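Local atomic coordinates of hypothetical lipoprotein ymcC (Escherichia coli K12, PDB entry 2IN5), a protein that is of unknown function but, as a probable membrane lipoprotein of the group 4 capsule family, may take part in making or exporting capsular polysaccharide. Residues A[15-20]-A[46-51]; A[82-87]-A[116-121]; A[126-131]-A[150-155]. All blocks are in the same frame, centred on the assembly; numbering follows the deposited sequence.

Contact 1 (A[15-20]-A[46-51]); sequences SLFDNQ and RIFVVL
The backbone O of F48 sits at the edge of the F17 ring, close to the ring plane, 3.7 Å from F17 CZ. This is where the C-terminal end of helix 8-18 lies against strand 47-55, a helix-on-strand contact made largely by apolar side chains; no hydrogen bond joins 15-20 to 46-51. Strand alternation puts F48 and V50 on the helix side, while V49 between them points the other way and touches L39 and W61. F48 has CG anti to its backbone N (chi1 -163°), which carries the ring toward the helix. Near the plane at its edge come two groups: L16 CD2, 4.2 Å from F48 CE2, and F17 CE1, 4.3 Å from F48 CD2. The same L16 methyl also reaches V50, with CD2 4.5 Å from V50 CB, so it bridges two strand residues. Y34 touches both L16 and V50, and M8 of the second subunit packs on V50, placing the contact beside the dimer interface. Just past the helix, the extended side chain of Q20 approaches the F48 ring obliquely, its amide plane 72° from the ring and OE1 4.1 Å from F48 CD2.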
loop_
_atom_site.group_PDB
_atom_site.type_symbol
_atom_site.label_atom_id
_atom_site.label_comp_id
_atom_site.label_asym_id
_atom_site.label_seq_id
_atom_site.Cartn_x
_atom_site.Cartn_y
_atom_site.Cartn_z
ATOM N N SER A 15 -0.865 5.892 -17.771
ATOM C CA SER A 15 -1.714 5.797 -18.938
ATOM C C SER A 15 -2.979 6.637 -18.750
ATOM O O SER A 15 -3.405 7.348 -19.662
ATOM C CB SER A 15 -2.079 4.337 -19.187
ATOM O OG SER A 15 -2.919 4.211 -20.321
ATOM N N LEU A 16 -3.574 6.561 -17.564
ATOM C CA LEU A 16 -4.786 7.317 -17.280
ATOM C C LEU A 16 -4.565 8.810 -17.488
ATOM O O LEU A 16 -5.381 9.492 -18.110
ATOM C CB LEU A 16 -5.243 7.067 -15.845
ATOM C CG LEU A 16 -6.340 8.006 -15.336
ATOM C CD1 LEU A 16 -7.572 7.892 -16.217
ATOM C CD2 LEU A 16 -6.674 7.658 -13.897
ATOM N N PHE A 17 -3.456 9.316 -16.967
ATOM C CA PHE A 17 -3.142 10.729 -17.099
ATOM C C PHE A 17 -2.557 11.081 -18.458
ATOM O O PHE A 17 -2.475 12.253 -18.808
ATOM C CB PHE A 17 -2.174 11.144 -15.998
ATOM C CG PHE A 17 -2.779 11.127 -14.631
ATOM C CD1 PHE A 17 -3.750 12.062 -14.276
ATOM C CD2 PHE A 17 -2.378 10.182 -13.693
ATOM C CE1 PHE A 17 -4.312 12.058 -13.008
ATOM C CE2 PHE A 17 -2.935 10.167 -12.417
ATOM C CZ PHE A 17 -3.904 11.108 -12.073
ATOM N N ASP A 18 -2.152 10.067 -19.218
ATOM C CA ASP A 18 -1.580 10.280 -20.545
ATOM C C ASP A 18 -2.656 10.214 -21.630
ATOM O O ASP A 18 -2.423 10.613 -22.768
ATOM C CB ASP A 18 -0.511 9.219 -20.851
ATOM C CG ASP A 18 0.782 9.426 -20.066
ATOM O OD1 ASP A 18 1.721 8.616 -20.250
ATOM O OD2 ASP A 18 0.868 10.389 -19.275
ATOM N N ASN A 19 -3.829 9.703 -21.272
ATOM C CA ASN A 19 -4.935 9.560 -22.216
ATOM C C ASN A 19 -6.160 10.368 -21.788
ATOM O O ASN A 19 -7.290 10.057 -22.174
ATOM C CB ASN A 19 -5.312 8.075 -22.346
ATOM C CG ASN A 19 -4.153 7.211 -22.846
ATOM O OD1 ASN A 19 -4.232 5.979 -22.841
ATOM N ND2 ASN A 19 -3.073 7.857 -23.286
ATOM N N GLN A 20 -5.930 11.407 -20.991
ATOM C CA GLN A 20 -7.014 12.254 -20.507
ATOM C C GLN A 20 -6.824 13.702 -20.949
ATOM O O GLN A 20 -6.548 13.976 -22.121
ATOM C CB GLN A 20 -7.087 12.185 -18.981
ATOM C CG GLN A 20 -8.198 13.023 -18.378
ATOM C CD GLN A 20 -8.280 12.890 -16.866
ATOM O OE1 GLN A 20 -8.549 11.808 -16.337
ATOM N NE2 GLN A 20 -8.043 13.993 -16.163
ATOM N N ARG A 46 -8.495 22.301 -8.268
ATOM C CA ARG A 46 -8.933 20.920 -8.180
ATOM C C ARG A 46 -8.047 19.982 -8.988
ATOM O O ARG A 46 -7.738 20.258 -10.147
ATOM C CB ARG A 46 -10.368 20.813 -8.683
ATOM C CG ARG A 46 -10.793 19.406 -8.998
ATOM C CD ARG A 46 -11.773 19.378 -10.155
ATOM N NE ARG A 46 -13.094 19.858 -9.777
ATOM C CZ ARG A 46 -14.166 19.767 -10.557
ATOM N NH1 ARG A 46 -14.067 19.216 -11.761
ATOM N NH2 ARG A 46 -15.342 20.211 -10.128
ATOM N N ILE A 47 -7.634 18.876 -8.377
ATOM C CA ILE A 47 -6.814 17.896 -9.080
ATOM C C ILE A 47 -7.488 16.538 -8.989
ATOM O O ILE A 47 -8.202 16.248 -8.024
ATOM C CB ILE A 47 -5.391 17.770 -8.490
ATOM C CG1 ILE A 47 -5.442 17.079 -7.132
ATOM C CG2 ILE A 47 -4.767 19.154 -8.325
ATOM C CD1 ILE A 47 -4.100 16.667 -6.628
ATOM N N PHE A 48 -7.246 15.710 -9.998
ATOM C CA PHE A 48 -7.817 14.375 -10.075
ATOM C C PHE A 48 -6.896 13.360 -9.405
ATOM O O PHE A 48 -5.708 13.293 -9.715
ATOM C CB PHE A 48 -8.024 13.990 -11.535
ATOM C CG PHE A 48 -8.948 12.832 -11.726
ATOM C CD1 PHE A 48 -10.290 12.941 -11.381
ATOM C CD2 PHE A 48 -8.485 11.632 -12.242
ATOM C CE1 PHE A 48 -11.162 11.870 -11.548
ATOM C CE2 PHE A 48 -9.346 10.553 -12.413
ATOM C CZ PHE A 48 -10.689 10.675 -12.065
ATOM N N VAL A 49 -7.458 12.569 -8.493
ATOM C CA VAL A 49 -6.707 11.553 -7.757
ATOM C C VAL A 49 -7.410 10.195 -7.918
ATOM O O VAL A 49 -8.628 10.133 -8.019
ATOM C CB VAL A 49 -6.625 11.947 -6.257
ATOM C CG1 VAL A 49 -5.908 10.883 -5.469
ATOM C CG2 VAL A 49 -5.908 13.278 -6.109
ATOM N N VAL A 50 -6.646 9.112 -7.951
ATOM C CA VAL A 50 -7.228 7.792 -8.125
ATOM C C VAL A 50 -6.935 6.897 -6.911
ATOM O O VAL A 50 -5.940 7.102 -6.216
ATOM C CB VAL A 50 -6.670 7.141 -9.428
ATOM C CG1 VAL A 50 -5.168 6.968 -9.323
ATOM C CG2 VAL A 50 -7.326 5.811 -9.685
ATOM N N LEU A 51 -7.802 5.920 -6.637
ATOM C CA LEU A 51 -7.583 5.023 -5.501
ATOM C C LEU A 51 -6.713 3.891 -5.973
ATOM O O LEU A 51 -7.153 3.021 -6.727
ATOM C CB LEU A 51 -8.905 4.462 -4.951
ATOM C CG LEU A 51 -8.842 3.373 -3.859
ATOM C CD1 LEU A 51 -8.049 3.861 -2.640
ATOM C CD2 LEU A 51 -10.263 3.008 -3.450
#

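Contact 2 (A[82-87]-A[116-121]); sequences LNNNLL and SEDNHF
S116 N gives its hydrogen to N85 O at 2.9 Å, and the return bond ends on a side chain: N85 N donates to S116 OG at 3.2 Å. The serine hydroxyl can do this because chi1 of 67° tucks OG between its own backbone N and carbonyl carbon, close to the main chain of the neighbouring segment. S116 O is not used in that pairing; it lies 3.3 Å from N84 CB instead. One residue back on the loop and two on from S116, D118 N donates to N84 OD1 at 3.2 Å, an almost straight bond (176° at the hydrogen) whose donor stands well above the plane of the amide carbonyl rather than on a lone pair. Waters complete the seam. Water 1 lies between N83 O, N119 N (from which it accepts) and S116 OG, whereas water 3 links S116 OG to N85 ND2. The carbonyl end of the N85 amide turns the other way: OD1 accepts from L82 N and is also hydrogen-bonded to T79 OG1. Further out, the packing reduces to L87 CD1 set in the plane of the F121 ring at its edge, 3.5 Å from F121 CD2, the two side chains crossing at about a right angle. The partner here is a tight beta hairpin: E117 N bonds H120 O at 2.7 Å, and D118 and N119 both have positive phi, as in a type I' turn. The turn joins strands 108-117 and 120-140, and the loop entering strand 86-89 docks against the S116 arm and the turn itself.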
loop_
_atom_site.group_PDB
_atom_site.type_symbol
_atom_site.label_atom_id
_atom_site.label_comp_id
_atom_site.label_asym_id
_atom_site.label_seq_id
_atom_site.Cartn_x
_atom_site.Cartn_y
_atom_site.Cartn_z
ATOM N N LEU A 82 3.761 16.098 -0.295
ATOM C CA LEU A 82 3.075 17.357 -0.527
ATOM C C LEU A 82 3.914 18.424 0.163
ATOM O O LEU A 82 4.813 18.091 0.938
ATOM C CB LEU A 82 1.676 17.326 0.094
ATOM C CG LEU A 82 0.580 16.382 -0.424
ATOM C CD1 LEU A 82 -0.656 16.568 0.440
ATOM C CD2 LEU A 82 0.242 16.665 -1.879
ATOM N N ASN A 83 3.643 19.695 -0.105
ATOM C CA ASN A 83 4.407 20.754 0.550
ATOM C C ASN A 83 4.381 20.519 2.054
ATOM O O ASN A 83 5.420 20.490 2.708
ATOM C CB ASN A 83 3.805 22.124 0.237
ATOM C CG ASN A 83 4.340 22.716 -1.050
ATOM O OD1 ASN A 83 4.343 22.064 -2.099
ATOM N ND2 ASN A 83 4.797 23.964 -0.979
ATOM N N ASN A 84 3.175 20.362 2.591
ATOM C CA ASN A 84 2.981 20.115 4.010
ATOM C C ASN A 84 2.213 18.812 4.129
ATOM O O ASN A 84 1.256 18.586 3.386
ATOM C CB ASN A 84 2.200 21.258 4.651
ATOM C CG ASN A 84 2.932 22.576 4.561
ATOM O OD1 ASN A 84 4.160 22.613 4.606
ATOM N ND2 ASN A 84 2.188 23.665 4.452
ATOM N N ASN A 85 2.625 17.967 5.068
ATOM C CA ASN A 85 2.008 16.659 5.237
ATOM C C ASN A 85 1.412 16.354 6.601
ATOM O O ASN A 85 1.909 16.806 7.626
ATOM C CB ASN A 85 3.036 15.571 4.928
ATOM C CG ASN A 85 3.525 15.614 3.499
ATOM O OD1 ASN A 85 2.760 15.403 2.569
ATOM N ND2 ASN A 85 4.814 15.883 3.319
ATOM N N LEU A 86 0.333 15.583 6.607
ATOM C CA LEU A 86 -0.268 15.172 7.862
ATOM C C LEU A 86 0.539 13.909 8.149
ATOM O O LEU A 86 0.611 13.011 7.308
ATOM C CB LEU A 86 -1.758 14.862 7.667
ATOM C CG LEU A 86 -2.507 14.170 8.814
ATOM C CD1 LEU A 86 -2.501 15.008 10.081
ATOM C CD2 LEU A 86 -3.926 13.907 8.351
ATOM N N LEU A 87 1.161 13.836 9.316
ATOM C CA LEU A 87 1.997 12.684 9.614
ATOM C C LEU A 87 1.333 11.596 10.428
ATOM O O LEU A 87 1.659 10.419 10.289
ATOM C CB LEU A 87 3.286 13.132 10.318
ATOM C CG LEU A 87 4.206 14.063 9.523
ATOM C CD1 LEU A 87 5.464 14.355 10.330
ATOM C CD2 LEU A 87 4.566 13.414 8.186
ATOM N N SER A 116 3.530 18.380 9.401
ATOM C CA SER A 116 4.680 19.235 9.147
ATOM C C SER A 116 4.237 20.530 8.481
ATOM O O SER A 116 3.338 20.539 7.647
ATOM C CB SER A 116 5.708 18.519 8.272
ATOM O OG SER A 116 5.231 18.280 6.969
ATOM N N GLU A 117 4.871 21.628 8.866
ATOM C CA GLU A 117 4.555 22.937 8.320
ATOM C C GLU A 117 5.879 23.665 8.067
ATOM O O GLU A 117 6.546 24.103 9.005
ATOM C CB GLU A 117 3.685 23.701 9.323
ATOM C CG GLU A 117 2.979 24.926 8.768
ATOM C CD GLU A 117 1.760 25.301 9.590
ATOM O OE1 GLU A 117 1.116 26.331 9.282
ATOM O OE2 GLU A 117 1.438 24.558 10.542
ATOM N N ASP A 118 6.247 23.779 6.792
ATOM C CA ASP A 118 7.503 24.415 6.391
ATOM C C ASP A 118 8.648 23.575 6.944
ATOM O O ASP A 118 9.628 24.098 7.475
ATOM C CB ASP A 118 7.588 25.850 6.928
ATOM C CG ASP A 118 6.568 26.780 6.282
ATOM O OD1 ASP A 118 6.404 27.917 6.767
ATOM O OD2 ASP A 118 5.931 26.376 5.287
ATOM N N ASN A 119 8.500 22.260 6.808
ATOM C CA ASN A 119 9.472 21.283 7.286
ATOM C C ASN A 119 9.686 21.319 8.794
ATOM O O ASN A 119 10.677 20.800 9.302
ATOM C CB ASN A 119 10.805 21.456 6.568
ATOM C CG ASN A 119 10.678 21.253 5.088
ATOM O OD1 ASN A 119 10.505 22.210 4.333
ATOM N ND2 ASN A 119 10.734 19.998 4.657
ATOM N N HIS A 120 8.751 21.937 9.504
ATOM C CA HIS A 120 8.808 22.007 10.958
ATOM C C HIS A 120 7.643 21.167 11.478
ATOM O O HIS A 120 6.524 21.269 10.974
ATOM C CB HIS A 120 8.649 23.451 11.441
ATOM C CG HIS A 120 9.779 24.353 11.052
ATOM N ND1 HIS A 120 9.713 25.723 11.190
ATOM C CD2 HIS A 120 10.997 24.085 10.522
ATOM C CE1 HIS A 120 10.840 26.261 10.758
ATOM N NE2 HIS A 120 11.635 25.289 10.347
ATOM N N PHE A 121 7.897 20.352 12.493
ATOM C CA PHE A 121 6.856 19.504 13.043
ATOM C C PHE A 121 5.967 20.156 14.099
ATOM O O PHE A 121 6.450 20.770 15.051
ATOM C CB PHE A 121 7.483 18.225 13.589
ATOM C CG PHE A 121 8.347 17.516 12.590
ATOM C CD1 PHE A 121 9.707 17.806 12.494
ATOM C CD2 PHE A 121 7.792 16.600 11.704
ATOM C CE1 PHE A 121 10.502 17.193 11.527
ATOM C CE2 PHE A 121 8.572 15.981 10.733
ATOM C CZ PHE A 121 9.934 16.277 10.643
HETATM O O HOH W 1 6.311 20.860 5.384
HETATM O O HOH W 2 7.494 23.205 3.294
HETATM O O HOH W 3 6.728 16.119 5.780
#

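Contact 3 (A[126-131]-A[150-155]); sequences LSSTFS and WQEEVT
Strands 126-131 and 150-155 are antiparallel neighbours, paired arms of the long beta hairpin formed by strands 120-140 and 143-156. Six backbone hydrogen bonds tie them, two at each of the hydrogen-bonded pairs S127 with T155, T129 with E153 and S131 with Q151; the shortest is S131 N to Q151 O at 2.7 Å. At the non-hydrogen-bonded pair of S128 and V154 the backbones come in to 4.1 Å between CA atoms, and V154 CG2 presses on S128 CB at 3.5 Å, a tight carbon contact.

The face carrying S128, F130, E152 and V154 is buried, yet it holds a carboxylate. E152 runs out extended, with CG anti to its backbone N (chi1 173°), and this takes OE2 diagonally across to S128 OG, which donates to it at 2.8 Å from above the carboxylate plane. R111 also bonds the serine OG, while E152 OE1 has a salt bridge to R75 and a hydrogen bond from N165, which would be expected to favour the ionised acid. On its way E152 lays CB over one face of the F130 ring, 4.3 Å from the centroid, in a CH-pi contact. Its OE2 comes to 3.1 Å from F130 CE2. W150, beyond it, crosses F130 at about a right angle, CE3 lying 3.9 Å from F130 CB, and its ring also meets F132 edge-to-face.

The other face, with S127, T129, S131, Q151, E153 and T155, is partly exposed and polar; there S127 OG and T155 OG1 share a weak hydrogen bond. Strands 108-117 and 161-170 flank the pair on either side, making this an interior section of an antiparallel beta meander.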
loop_
_atom_site.group_PDB
_atom_site.type_symbol
_atom_site.label_atom_id
_atom_site.label_comp_id
_atom_site.label_asym_id
_atom_site.label_seq_id
_atom_site.Cartn_x
_atom_site.Cartn_y
_atom_site.Cartn_z
ATOM N N LEU A 126 -6.950 17.402 19.535
ATOM C CA LEU A 126 -8.239 17.806 19.004
ATOM C C LEU A 126 -9.415 17.053 19.584
ATOM O O LEU A 126 -9.394 15.828 19.737
ATOM C CB LEU A 126 -8.270 17.633 17.485
ATOM C CG LEU A 126 -7.417 18.532 16.591
ATOM C CD1 LEU A 126 -5.944 18.270 16.826
ATOM C CD2 LEU A 126 -7.771 18.249 15.143
ATOM N N SER A 127 -10.452 17.813 19.893
ATOM C CA SER A 127 -11.680 17.255 20.424
ATOM C C SER A 127 -12.813 17.879 19.622
ATOM O O SER A 127 -12.873 19.098 19.459
ATOM C CB SER A 127 -11.812 17.588 21.912
ATOM O OG SER A 127 -11.635 18.974 22.136
ATOM N N SER A 128 -13.704 17.041 19.108
ATOM C CA SER A 128 -14.822 17.532 18.306
ATOM C C SER A 128 -16.137 16.837 18.614
ATOM O O SER A 128 -16.172 15.776 19.240
ATOM C CB SER A 128 -14.527 17.346 16.817
ATOM O OG SER A 128 -14.452 15.967 16.492
ATOM N N THR A 129 -17.220 17.452 18.153
ATOM C CA THR A 129 -18.556 16.908 18.333
ATOM C C THR A 129 -19.298 17.026 17.007
ATOM O O THR A 129 -19.223 18.052 16.327
ATOM C CB THR A 129 -19.343 17.669 19.435
ATOM O OG1 THR A 129 -19.632 18.999 18.991
ATOM C CG2 THR A 129 -18.531 17.737 20.717
ATOM N N PHE A 130 -19.999 15.966 16.626
ATOM C CA PHE A 130 -20.744 15.976 15.376
ATOM C C PHE A 130 -22.132 16.570 15.559
ATOM O O PHE A 130 -22.823 16.262 16.527
ATOM C CB PHE A 130 -20.860 14.560 14.817
ATOM C CG PHE A 130 -19.629 14.087 14.093
ATOM C CD1 PHE A 130 -19.745 13.432 12.878
ATOM C CD2 PHE A 130 -18.359 14.290 14.623
ATOM C CE1 PHE A 130 -18.620 12.982 12.195
ATOM C CE2 PHE A 130 -17.227 13.844 13.948
ATOM C CZ PHE A 130 -17.363 13.189 12.728
ATOM N N SER A 131 -22.536 17.426 14.629
ATOM C CA SER A 131 -23.844 18.058 14.706
ATOM C C SER A 131 -24.575 17.858 13.368
ATOM O O SER A 131 -24.075 18.259 12.309
ATOM C CB SER A 131 -23.669 19.550 15.043
ATOM O OG SER A 131 -24.886 20.168 15.445
ATOM N N TRP A 150 -23.258 16.257 8.058
ATOM C CA TRP A 150 -22.742 16.286 9.418
ATOM C C TRP A 150 -21.702 17.386 9.582
ATOM O O TRP A 150 -20.750 17.465 8.817
ATOM C CB TRP A 150 -22.114 14.945 9.759
ATOM C CG TRP A 150 -23.102 13.873 10.057
ATOM C CD1 TRP A 150 -23.446 12.819 9.258
ATOM C CD2 TRP A 150 -23.835 13.716 11.268
ATOM N NE1 TRP A 150 -24.347 12.007 9.904
ATOM C CE2 TRP A 150 -24.602 12.535 11.142
ATOM C CE3 TRP A 150 -23.918 14.460 12.453
ATOM C CZ2 TRP A 150 -25.439 12.078 12.160
ATOM C CZ3 TRP A 150 -24.750 14.008 13.461
ATOM C CH2 TRP A 150 -25.501 12.822 13.309
ATOM N N GLN A 151 -21.906 18.234 10.584
ATOM C CA GLN A 151 -20.994 19.328 10.887
ATOM C C GLN A 151 -20.185 18.993 12.134
ATOM O O GLN A 151 -20.743 18.915 13.228
ATOM C CB GLN A 151 -21.779 20.603 11.151
ATOM C CG GLN A 151 -22.565 21.075 9.959
ATOM C CD GLN A 151 -21.773 22.016 9.093
ATOM O OE1 GLN A 151 -20.559 21.867 8.946
ATOM N NE2 GLN A 151 -22.458 22.989 8.495
ATOM N N GLU A 152 -18.878 18.808 11.970
ATOM C CA GLU A 152 -17.991 18.489 13.081
ATOM C C GLU A 152 -17.338 19.744 13.651
ATOM O O GLU A 152 -16.506 20.386 12.994
ATOM C CB GLU A 152 -16.906 17.509 12.621
ATOM C CG GLU A 152 -15.815 17.230 13.652
ATOM C CD GLU A 152 -14.729 16.292 13.127
ATOM O OE1 GLU A 152 -14.130 16.600 12.071
ATOM O OE2 GLU A 152 -14.463 15.246 13.769
ATOM N N GLU A 153 -17.730 20.101 14.869
ATOM C CA GLU A 153 -17.161 21.267 15.545
ATOM C C GLU A 153 -15.889 20.810 16.257
ATOM O O GLU A 153 -15.942 20.044 17.220
ATOM C CB GLU A 153 -18.164 21.843 16.557
ATOM C CG GLU A 153 -19.468 22.351 15.926
ATOM C CD GLU A 153 -19.227 23.362 14.799
ATOM O OE1 GLU A 153 -18.505 24.364 15.034
ATOM O OE2 GLU A 153 -19.766 23.157 13.682
ATOM N N VAL A 154 -14.742 21.271 15.776
ATOM C CA VAL A 154 -13.481 20.863 16.378
ATOM C C VAL A 154 -12.812 21.991 17.152
ATOM O O VAL A 154 -12.892 23.162 16.774
ATOM C CB VAL A 154 -12.472 20.344 15.306
ATOM C CG1 VAL A 154 -11.304 19.660 15.984
ATOM C CG2 VAL A 154 -13.160 19.390 14.344
ATOM N N THR A 155 -12.184 21.631 18.262
ATOM C CA THR A 155 -11.454 22.597 19.070
ATOM C C THR A 155 -10.123 21.950 19.438
ATOM O O THR A 155 -10.073 20.772 19.810
ATOM C CB THR A 155 -12.220 23.012 20.378
ATOM O OG1 THR A 155 -12.436 21.864 21.205
ATOM C CG2 THR A 155 -13.562 23.660 20.044
#

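In the fold
Along the chain the three contacts come in series, contact 1 closing before contact 2 opens and contact 2 before contact 3. Contacts 1 and 3 lie on opposite sides of the chain's centre, about 33 Å apart between centres; contact 2 is about 24 Å from contact 1 and 23 Å from contact 3, centre to centre, and none touches another. Contacts 2 and 3 share strand 120-140, which starts at the hairpin turn of the former and runs on into the pairing of the latter. In this mostly beta protein with antiparallel strands, contact 1 joins helix 8-18 to strand 47-55 near the second subunit, while contacts 2 and 3 tie together the consecutive strands from 86-89 to 143-156.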